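Local coordinates for protein beta-lactamase (Klebsiella pneumoniae, PDB 6M5Q) that probably hydrolyses beta-lactam antibiotics to substituted beta-amino acids, as a class C beta-lactamase, at residues 121-126 against 157-162; 261-266 against 277-282; 317-322 against 334-339. The protein carries 1 engineered substitution. All blocks are in the same frame, centred on the assembly; numbering follows the deposited sequence.

Contact 1: 121-126 against 157-162; sequences SGLQLF and SNIGTG. With IM2 ((5R)-5-[(1S,2R)-1-formyl-2-hydroxypropyl]-3-[(2-{[(E)-iminomethyl]amino}ethyl)sulfanyl]-4,5-dihydro-1H-pyrrole-2-carbox ylic acid), chain B.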
# COMPACT_ATOMS: atom_id res chain seq x y z
N SER A 121 9.45 12.30 -8.74
CA SER A 121 9.90 12.51 -10.12
C SER A 121 9.16 13.67 -10.80
O SER A 121 9.71 14.29 -11.72
CB SER A 121 9.72 11.25 -10.97
OG SER A 121 8.34 11.02 -11.28
N GLY A 122 7.93 13.97 -10.38
CA GLY A 122 7.07 14.92 -11.08
C GLY A 122 6.11 14.30 -12.07
O GLY A 122 5.25 15.02 -12.62
N LEU A 123 6.23 13.00 -12.33
CA LEU A 123 5.24 12.35 -13.17
C LEU A 123 3.85 12.50 -12.55
O LEU A 123 3.68 12.48 -11.33
CB LEU A 123 5.55 10.86 -13.30
CG LEU A 123 6.67 10.51 -14.30
CD1 LEU A 123 7.19 9.10 -14.04
CD2 LEU A 123 6.13 10.63 -15.70
N GLN A 124 2.85 12.63 -13.42
CA GLN A 124 1.47 12.88 -13.01
C GLN A 124 0.86 11.63 -12.38
O GLN A 124 1.42 10.53 -12.45
CB GLN A 124 0.63 13.33 -14.22
CG GLN A 124 0.40 12.23 -15.27
CD GLN A 124 0.05 12.75 -16.65
OE1 GLN A 124 0.56 13.79 -17.11
NE2 GLN A 124 -0.81 12.02 -17.34
N LEU A 125 -0.32 11.80 -11.79
CA LEU A 125 -0.96 10.71 -11.06
C LEU A 125 -1.35 9.56 -11.98
O LEU A 125 -1.01 8.40 -11.72
CB LEU A 125 -2.18 11.23 -10.28
CG LEU A 125 -2.98 10.17 -9.52
CD1 LEU A 125 -2.10 9.35 -8.57
CD2 LEU A 125 -4.10 10.87 -8.74
N PHE A 126 -2.07 9.86 -13.05
CA PHE A 126 -2.72 8.82 -13.84
C PHE A 126 -2.02 8.57 -15.16
O PHE A 126 -1.66 9.50 -15.89
CB PHE A 126 -4.20 9.15 -14.11
CG PHE A 126 -5.05 9.10 -12.88
CD1 PHE A 126 -5.29 7.90 -12.23
CD2 PHE A 126 -5.61 10.24 -12.36
CE1 PHE A 126 -6.07 7.84 -11.10
CE2 PHE A 126 -6.40 10.21 -11.21
CZ PHE A 126 -6.63 8.99 -10.57
N SER A 157 2.01 9.48 -7.86
CA SER A 157 2.06 9.08 -9.26
C SER A 157 1.89 7.57 -9.42
O SER A 157 2.69 6.80 -8.88
CB SER A 157 3.37 9.52 -9.91
OG SER A 157 3.39 9.11 -11.26
N ASN A 158 0.88 7.15 -10.19
CA ASN A 158 0.82 5.75 -10.57
C ASN A 158 1.89 5.41 -11.60
O ASN A 158 2.40 4.28 -11.60
CB ASN A 158 -0.54 5.39 -11.15
CG ASN A 158 -1.66 5.52 -10.13
OD1 ASN A 158 -1.43 5.58 -8.92
ND2 ASN A 158 -2.90 5.50 -10.62
N ILE A 159 2.23 6.35 -12.49
CA ILE A 159 3.26 6.09 -13.49
C ILE A 159 4.61 5.88 -12.81
O ILE A 159 5.33 4.93 -13.13
CB ILE A 159 3.34 7.25 -14.50
CG1 ILE A 159 1.96 7.63 -15.01
CG2 ILE A 159 4.27 6.87 -15.65
CD1 ILE A 159 2.01 8.82 -15.97
N GLY A 160 4.96 6.75 -11.88
CA GLY A 160 6.22 6.59 -11.16
C GLY A 160 6.30 5.26 -10.43
O GLY A 160 7.32 4.58 -10.50
N THR A 161 5.22 4.86 -9.76
CA THR A 161 5.25 3.57 -9.07
C THR A 161 5.39 2.43 -10.08
O THR A 161 6.08 1.43 -9.81
CB THR A 161 3.97 3.35 -8.25
OG1 THR A 161 3.73 4.49 -7.43
CG2 THR A 161 4.16 2.13 -7.34
N GLY A 162 4.76 2.59 -11.25
CA GLY A 162 4.95 1.62 -12.31
C GLY A 162 6.40 1.44 -12.68
O GLY A 162 6.90 0.31 -12.79
C7 IM2 B . -4.38 4.92 -4.88
C2 IM2 B . -3.82 8.09 -4.19
C6 IM2 B . -4.84 5.69 -6.16
C5 IM2 B . -4.24 7.00 -6.24
C3 IM2 B . -2.58 7.42 -4.70
O7 IM2 B . -5.18 4.65 -4.04
C61 IM2 B . -4.41 4.87 -7.42
O62 IM2 B . -4.93 5.53 -8.55
C62 IM2 B . -4.95 3.46 -7.33
N4 IM2 B . -2.72 6.92 -5.91
C31 IM2 B . -1.40 7.08 -3.83
O31 IM2 B . -1.62 6.88 -2.62
O32 IM2 B . -0.25 7.04 -4.34
S21 IM2 B . -3.50 9.74 -3.52
C22 IM2 B . -2.43 9.79 -2.02
C23 IM2 B . -2.87 9.02 -0.76
N24 IM2 B . -2.17 9.51 0.45
C25 IM2 B . -1.56 8.77 1.58
N26 IM2 B . -1.46 7.52 1.81
C1 IM2 B . -4.79 8.01 -5.17
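Leu125 and Ser157 bring their CA atoms to 3.9 Å of each other, where the loop 121-126 runs past the start of helix 158-171. Asn158 N donates to Leu125 O over 2.7 Å. The hydroxyl of Ser157 adds a second link. Its OG gives a hydrogen bond of 2.7 Å to Gln124 O, reaching it from above the carbonyl plane. The same OG accepts from Gly160 N, so Ser157 is the N-cap of the helix. OG stands anti to the backbone N (chi1 180°), and there it is gripped by two backbone groups. Phe156, Ser157 and Asn158 lie where class C enzymes carry their Tyr-X-Asn motif, and Asn158 faces the ligand. Its ND2 donates a nearly straight bond of 2.9 Å to O62 of the carbapenem-derived group IM2. Its OD1 accepts from Lys74 NZ, so both ends of the amide are held. The Phe126 ring lies alongside this amide, pointing the same way, with the two planes 83° apart. Its CE1 is 3.6 Å from IM2 O62. One face of the ring is covered by Leu125 CG, and Leu125 CD1 comes 3.7 Å from IM2 N4. On the helix side, Ile159 CD1 touches both Gln124 CG and Phe126 O. Ile159 CG2 meets Leu123 CD1 at 4.0 Å, the two side chains crossing at about a right angle. Within the loop, Gln124 NE2 donates to Phe126 O, and Ser121 OG accepts from Leu123 N in an ST turn.

Contact 2: 261-266 against 277-282; sequences TATHTG and LMWEQL. With IM2 ((5R)-5-[(1S,2R)-1-formyl-2-hydroxypropyl]-3-[(2-{[(E)-iminomethyl]amino}ethyl)sulfanyl]-4,5-dihydro-1H-pyrrole-2-carbox ylic acid), chain B.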
# COMPACT_ATOMS: atom_id res chain seq x y z
N THR A 261 12.05 -3.65 6.33
CA THR A 261 12.42 -2.58 7.25
C THR A 261 12.92 -1.35 6.50
O THR A 261 12.56 -0.22 6.84
CB THR A 261 13.48 -3.11 8.23
OG1 THR A 261 12.92 -4.23 8.95
CG2 THR A 261 13.92 -2.04 9.20
N ALA A 262 13.71 -1.57 5.44
CA ALA A 262 14.32 -0.45 4.74
C ALA A 262 13.31 0.40 3.99
O ALA A 262 13.62 1.56 3.70
CB ALA A 262 15.40 -0.94 3.78
N THR A 263 12.11 -0.13 3.69
CA THR A 263 11.10 0.72 3.07
C THR A 263 10.65 1.83 4.00
O THR A 263 10.03 2.79 3.53
CB THR A 263 9.86 -0.05 2.60
OG1 THR A 263 9.15 -0.59 3.73
CG2 THR A 263 10.18 -1.14 1.58
N HIS A 264 10.91 1.72 5.31
CA HIS A 264 10.53 2.74 6.26
C HIS A 264 11.55 3.86 6.36
O HIS A 264 11.37 4.74 7.21
CB HIS A 264 10.36 2.15 7.68
CG HIS A 264 9.57 0.87 7.74
ND1 HIS A 264 9.49 0.15 8.90
CD2 HIS A 264 8.85 0.19 6.81
CE1 HIS A 264 8.74 -0.93 8.70
NE2 HIS A 264 8.35 -0.93 7.44
N THR A 265 12.62 3.82 5.58
CA THR A 265 13.61 4.90 5.61
C THR A 265 12.95 6.19 5.15
O THR A 265 12.21 6.20 4.17
CB THR A 265 14.73 4.55 4.64
OG1 THR A 265 15.31 3.30 5.02
CG2 THR A 265 15.79 5.62 4.63
N GLY A 266 13.24 7.28 5.85
CA GLY A 266 12.59 8.54 5.55
C GLY A 266 13.43 9.38 4.61
O GLY A 266 14.58 9.73 4.92
N LEU A 277 9.78 4.96 1.43
CA LEU A 277 9.64 4.30 0.13
C LEU A 277 8.19 3.84 0.02
O LEU A 277 7.81 2.79 0.54
CB LEU A 277 10.65 3.16 -0.04
CG LEU A 277 11.07 2.92 -1.50
CD1 LEU A 277 11.90 4.08 -2.04
CD2 LEU A 277 11.83 1.61 -1.64
N MET A 278 7.37 4.68 -0.62
CA MET A 278 5.91 4.57 -0.74
C MET A 278 5.15 4.74 0.58
O MET A 278 4.19 5.53 0.62
CB MET A 278 5.48 3.30 -1.49
CG MET A 278 5.88 3.33 -2.98
SD MET A 278 5.00 4.65 -3.86
CE MET A 278 6.13 4.92 -5.23
N TRP A 279 5.56 4.07 1.65
CA TRP A 279 4.94 4.35 2.95
C TRP A 279 5.10 5.83 3.31
O TRP A 279 6.06 6.49 2.90
CB TRP A 279 5.61 3.52 4.06
CG TRP A 279 5.43 2.04 3.93
CD1 TRP A 279 6.37 1.12 3.52
CD2 TRP A 279 4.24 1.30 4.23
NE1 TRP A 279 5.84 -0.15 3.56
CE2 TRP A 279 4.54 -0.08 4.01
CE3 TRP A 279 2.97 1.66 4.70
CZ2 TRP A 279 3.60 -1.08 4.19
CZ3 TRP A 279 2.02 0.65 4.89
CH2 TRP A 279 2.36 -0.70 4.64
N GLU A 280 4.18 6.33 4.13
CA GLU A 280 4.24 7.67 4.71
C GLU A 280 4.23 7.54 6.22
O GLU A 280 3.62 6.60 6.76
CB GLU A 280 2.97 8.49 4.33
CG GLU A 280 2.75 8.64 2.85
CD GLU A 280 1.58 9.55 2.54
OE1 GLU A 280 0.94 10.08 3.47
OE2 GLU A 280 1.30 9.73 1.34
N GLN A 281 4.89 8.47 6.92
CA GLN A 281 4.94 8.37 8.38
C GLN A 281 4.89 9.74 9.03
O GLN A 281 5.22 10.76 8.41
CB GLN A 281 6.14 7.57 8.89
CG GLN A 281 7.45 8.29 8.69
CD GLN A 281 8.65 7.40 9.06
OE1 GLN A 281 8.66 6.19 8.83
NE2 GLN A 281 9.71 8.02 9.60
N LEU A 282 4.49 9.74 10.31
CA LEU A 282 4.46 10.88 11.21
C LEU A 282 5.12 10.47 12.52
O LEU A 282 5.10 9.30 12.88
CB LEU A 282 3.02 11.31 11.50
CG LEU A 282 2.26 12.04 10.39
CD1 LEU A 282 0.79 12.11 10.72
CD2 LEU A 282 2.81 13.43 10.25
C7 IM2 B . -4.38 4.92 -4.88
C2 IM2 B . -3.82 8.09 -4.19
C6 IM2 B . -4.84 5.69 -6.16
C5 IM2 B . -4.24 7.00 -6.24
C3 IM2 B . -2.58 7.42 -4.70
O7 IM2 B . -5.18 4.65 -4.04
C61 IM2 B . -4.41 4.87 -7.42
O62 IM2 B . -4.93 5.53 -8.55
C62 IM2 B . -4.95 3.46 -7.33
N4 IM2 B . -2.72 6.92 -5.91
C31 IM2 B . -1.40 7.08 -3.83
O31 IM2 B . -1.62 6.88 -2.62
O32 IM2 B . -0.25 7.04 -4.34
S21 IM2 B . -3.50 9.74 -3.52
C22 IM2 B . -2.43 9.79 -2.02
C23 IM2 B . -2.87 9.02 -0.76
N24 IM2 B . -2.17 9.51 0.45
C25 IM2 B . -1.56 8.77 1.58
N26 IM2 B . -1.46 7.52 1.81
C1 IM2 B . -4.79 8.01 -5.17
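His264 and Trp279 form a T-shaped pair: the edge of the imidazole is directed at the face of the indole's five-membered ring, with the planes 87° apart. The ring centroids are 5.6 Å from each other. The contact joins the C-terminal part of helix 254-262 and the turn that follows to the run leading into strand 280-283, a member of the central antiparallel sheet of the class C beta-lactamase fold. His264 NE2 is hydrogen-bonded to Asn244 OD1, which fixes the rotation of the ring. Trp279 also meets Phe334 edge-to-face, on the same side of the indole plane as His264. Thr263 comes to Trp279 from another direction. Its OG1 sits at the indole edge, near the ring plane, 3.3 Å from Trp279 CD1. OG1 lies between the backbone N and the carbonyl carbon (chi1 66°) and is hydrogen-bonded to Leu260 O. A single backbone bond crosses the contact: Leu277 N donates to Thr263 O over 3.0 Å, with an angle of 148° at the hydrogen. Leu277 CB rests 3.6 Å from the same oxygen. Ala262 to Thr265 form a type I turn. Ala262 O accepts from both Thr265 N and Thr265 OG1, which approach from one face of its carbonyl plane. Further along the strand, Glu280 takes no part in this packing and extends toward the ligand. There Glu280 OE2 stands 3.0 Å from C25 of IM2.

Contact 3: 317-322 against 334-339; sequences VWINKT and FVPAKK. With IM2 ((5R)-5-[(1S,2R)-1-formyl-2-hydroxypropyl]-3-[(2-{[(E)-iminomethyl]amino}ethyl)sulfanyl]-4,5-dihydro-1H-pyrrole-2-carbox ylic acid), chain B.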
# COMPACT_ATOMS: atom_id res chain seq x y z
N VAL A 317 7.17 5.99 15.45
CA VAL A 317 6.48 6.64 14.34
C VAL A 317 5.19 5.90 14.06
O VAL A 317 5.05 4.72 14.37
CB VAL A 317 7.33 6.68 13.05
CG1 VAL A 317 8.48 7.69 13.17
CG2 VAL A 317 7.84 5.30 12.69
N TRP A 318 4.26 6.63 13.44
CA TRP A 318 3.02 6.10 12.89
C TRP A 318 3.25 5.96 11.39
O TRP A 318 3.44 6.95 10.69
CB TRP A 318 1.92 7.12 13.16
CG TRP A 318 0.59 6.87 12.51
CD1 TRP A 318 0.24 7.14 11.21
CD2 TRP A 318 -0.60 6.41 13.16
NE1 TRP A 318 -1.09 6.83 11.00
CE2 TRP A 318 -1.63 6.39 12.18
CE3 TRP A 318 -0.90 6.01 14.47
CZ2 TRP A 318 -2.93 5.98 12.48
CZ3 TRP A 318 -2.19 5.59 14.75
CH2 TRP A 318 -3.19 5.58 13.76
N ILE A 319 3.30 4.71 10.90
CA ILE A 319 3.54 4.43 9.48
C ILE A 319 2.22 4.03 8.86
O ILE A 319 1.49 3.22 9.44
CB ILE A 319 4.59 3.32 9.31
CG1 ILE A 319 5.89 3.72 10.02
CG2 ILE A 319 4.84 3.07 7.83
CD1 ILE A 319 6.96 2.64 9.98
N ASN A 320 1.88 4.58 7.69
CA ASN A 320 0.54 4.30 7.17
C ASN A 320 0.50 4.44 5.66
O ASN A 320 1.41 4.98 5.02
CB ASN A 320 -0.56 5.14 7.89
CG ASN A 320 -0.53 6.64 7.55
OD1 ASN A 320 0.42 7.18 6.92
ND2 ASN A 320 -1.56 7.33 7.98
N LYS A 321 -0.58 3.91 5.10
CA LYS A 321 -0.84 4.03 3.67
C LYS A 321 -2.33 3.85 3.44
O LYS A 321 -2.93 2.91 3.96
CB LYS A 321 -0.06 2.97 2.90
CG LYS A 321 -0.18 3.08 1.37
CD LYS A 321 0.74 4.15 0.88
CE LYS A 321 0.38 4.55 -0.54
NZ LYS A 321 -0.75 5.49 -0.56
N THR A 322 -2.93 4.74 2.64
CA THR A 322 -4.29 4.58 2.16
C THR A 322 -4.27 4.02 0.75
O THR A 322 -3.29 4.17 0.01
CB THR A 322 -5.03 5.93 2.12
OG1 THR A 322 -4.37 6.80 1.20
CG2 THR A 322 -5.04 6.59 3.49
N PHE A 334 0.45 1.31 11.33
CA PHE A 334 1.13 0.55 12.37
C PHE A 334 2.17 1.42 13.06
O PHE A 334 2.70 2.38 12.49
CB PHE A 334 1.69 -0.77 11.85
CG PHE A 334 2.75 -0.63 10.76
CD1 PHE A 334 2.38 -0.49 9.42
CD2 PHE A 334 4.11 -0.70 11.07
CE1 PHE A 334 3.36 -0.40 8.42
CE2 PHE A 334 5.09 -0.61 10.06
CZ PHE A 334 4.69 -0.48 8.73
N VAL A 335 2.46 1.06 14.31
CA VAL A 335 3.40 1.79 15.17
C VAL A 335 4.43 0.78 15.66
O VAL A 335 4.15 -0.01 16.59
CB VAL A 335 2.67 2.47 16.34
CG1 VAL A 335 3.65 3.25 17.24
CG2 VAL A 335 1.57 3.40 15.85
N PRO A 336 5.60 0.73 15.06
CA PRO A 336 6.54 -0.33 15.44
C PRO A 336 6.91 -0.32 16.93
O PRO A 336 7.03 -1.39 17.53
CB PRO A 336 7.75 -0.07 14.53
CG PRO A 336 7.13 0.60 13.32
CD PRO A 336 6.05 1.48 13.88
N ALA A 337 7.04 0.87 17.53
CA ALA A 337 7.39 0.95 18.95
C ALA A 337 6.37 0.26 19.82
O ALA A 337 6.70 -0.17 20.94
CB ALA A 337 7.53 2.41 19.36
N LYS A 338 5.13 0.20 19.38
CA LYS A 338 4.06 -0.42 20.15
C LYS A 338 3.70 -1.80 19.64
O LYS A 338 2.77 -2.41 20.19
CB LYS A 338 2.83 0.51 20.18
CG LYS A 338 3.03 1.89 20.77
CD LYS A 338 3.53 1.80 22.19
CE LYS A 338 3.67 3.19 22.79
NZ LYS A 338 4.49 3.19 24.04
N LYS A 339 4.41 -2.33 18.63
CA LYS A 339 4.09 -3.61 17.99
C LYS A 339 2.59 -3.74 17.76
O LYS A 339 1.98 -4.78 18.07
CB LYS A 339 4.63 -4.78 18.82
CG LYS A 339 6.12 -4.70 19.02
CD LYS A 339 6.90 -4.83 17.73
CE LYS A 339 8.41 -4.74 18.01
NZ LYS A 339 9.21 -5.20 16.85
C7 IM2 B . -4.38 4.92 -4.88
C2 IM2 B . -3.82 8.09 -4.19
C6 IM2 B . -4.84 5.69 -6.16
C5 IM2 B . -4.24 7.00 -6.24
C3 IM2 B . -2.58 7.42 -4.70
O7 IM2 B . -5.18 4.65 -4.04
C61 IM2 B . -4.41 4.87 -7.42
O62 IM2 B . -4.93 5.53 -8.55
C62 IM2 B . -4.95 3.46 -7.33
N4 IM2 B . -2.72 6.92 -5.91
C31 IM2 B . -1.40 7.08 -3.83
O31 IM2 B . -1.62 6.88 -2.62
O32 IM2 B . -0.25 7.04 -4.34
S21 IM2 B . -3.50 9.74 -3.52
C22 IM2 B . -2.43 9.79 -2.02
C23 IM2 B . -2.87 9.02 -0.76
N24 IM2 B . -2.17 9.51 0.45
C25 IM2 B . -1.56 8.77 1.58
N26 IM2 B . -1.46 7.52 1.81
C1 IM2 B . -4.79 8.01 -5.17
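The beta hairpin of strands 317-325 and 328-335 pairs Ile319 with Phe334, and its first strand carries Lys321 and Thr322, the first two residues of the Lys-Thr-Gly motif of class C enzymes. Ile319 and Phe334 form an antiparallel hydrogen-bonded pair. Ile319 N donates to Phe334 O, and Phe334 N donates back to Ile319 O, each over 2.9 Å. The side chains of this pair share a face of the sheet. Phe334 CG lies between its backbone N and carbonyl carbon (chi1 62°), which brings the ring over Ile319. Ile319 CB then makes a CH-pi contact 4.0 Å from the Phe334 ring centroid, only 16° off the normal. Ile319 CD1 carries the packing on to Pro336 CG, at 3.9 Å. On the other face of the sheet, Trp318 CE3 touches Val335 CG2 at 3.8 Å. Val317 O is buried without a conventional hydrogen-bond partner. It receives a CA-H...O contact from Val335 CA at 3.5 Å. The other end of strand segment 317-322 reaches the ligand site. The Lys321 chain bends at chi2 and chi4, and its NZ donates both to Thr322 O and to IM2 O31, the latter a carboxylate oxygen at 2.6 Å. Thr322 OG1 accepts from IM2 N26 at 3.1 Å.

Overall arrangement
All three contacts are largely buried, but contact 1 has an exposed fringe at Gln124 and Phe126. Contacts 2 and 3 share the central sheet: strands 280-283 and 317-325 are neighbours, and probable hydrogen bonds join Glu280 O to Asn320 N and Leu282 O to Trp318 N. Contact 1 belongs to the helical side of the fold and meets contact 2 where Thr161 packs on Met278. Its centre is about 25 Å from that of contact 3, yet contact 1 gives IM2 one hydrogen bond through an amide, contact 3 two, through a lysine and a threonine. In contact 1 loop carbonyls accept from the helix start; contact 2 relies on aromatic packing, contact 3 on strand pairing.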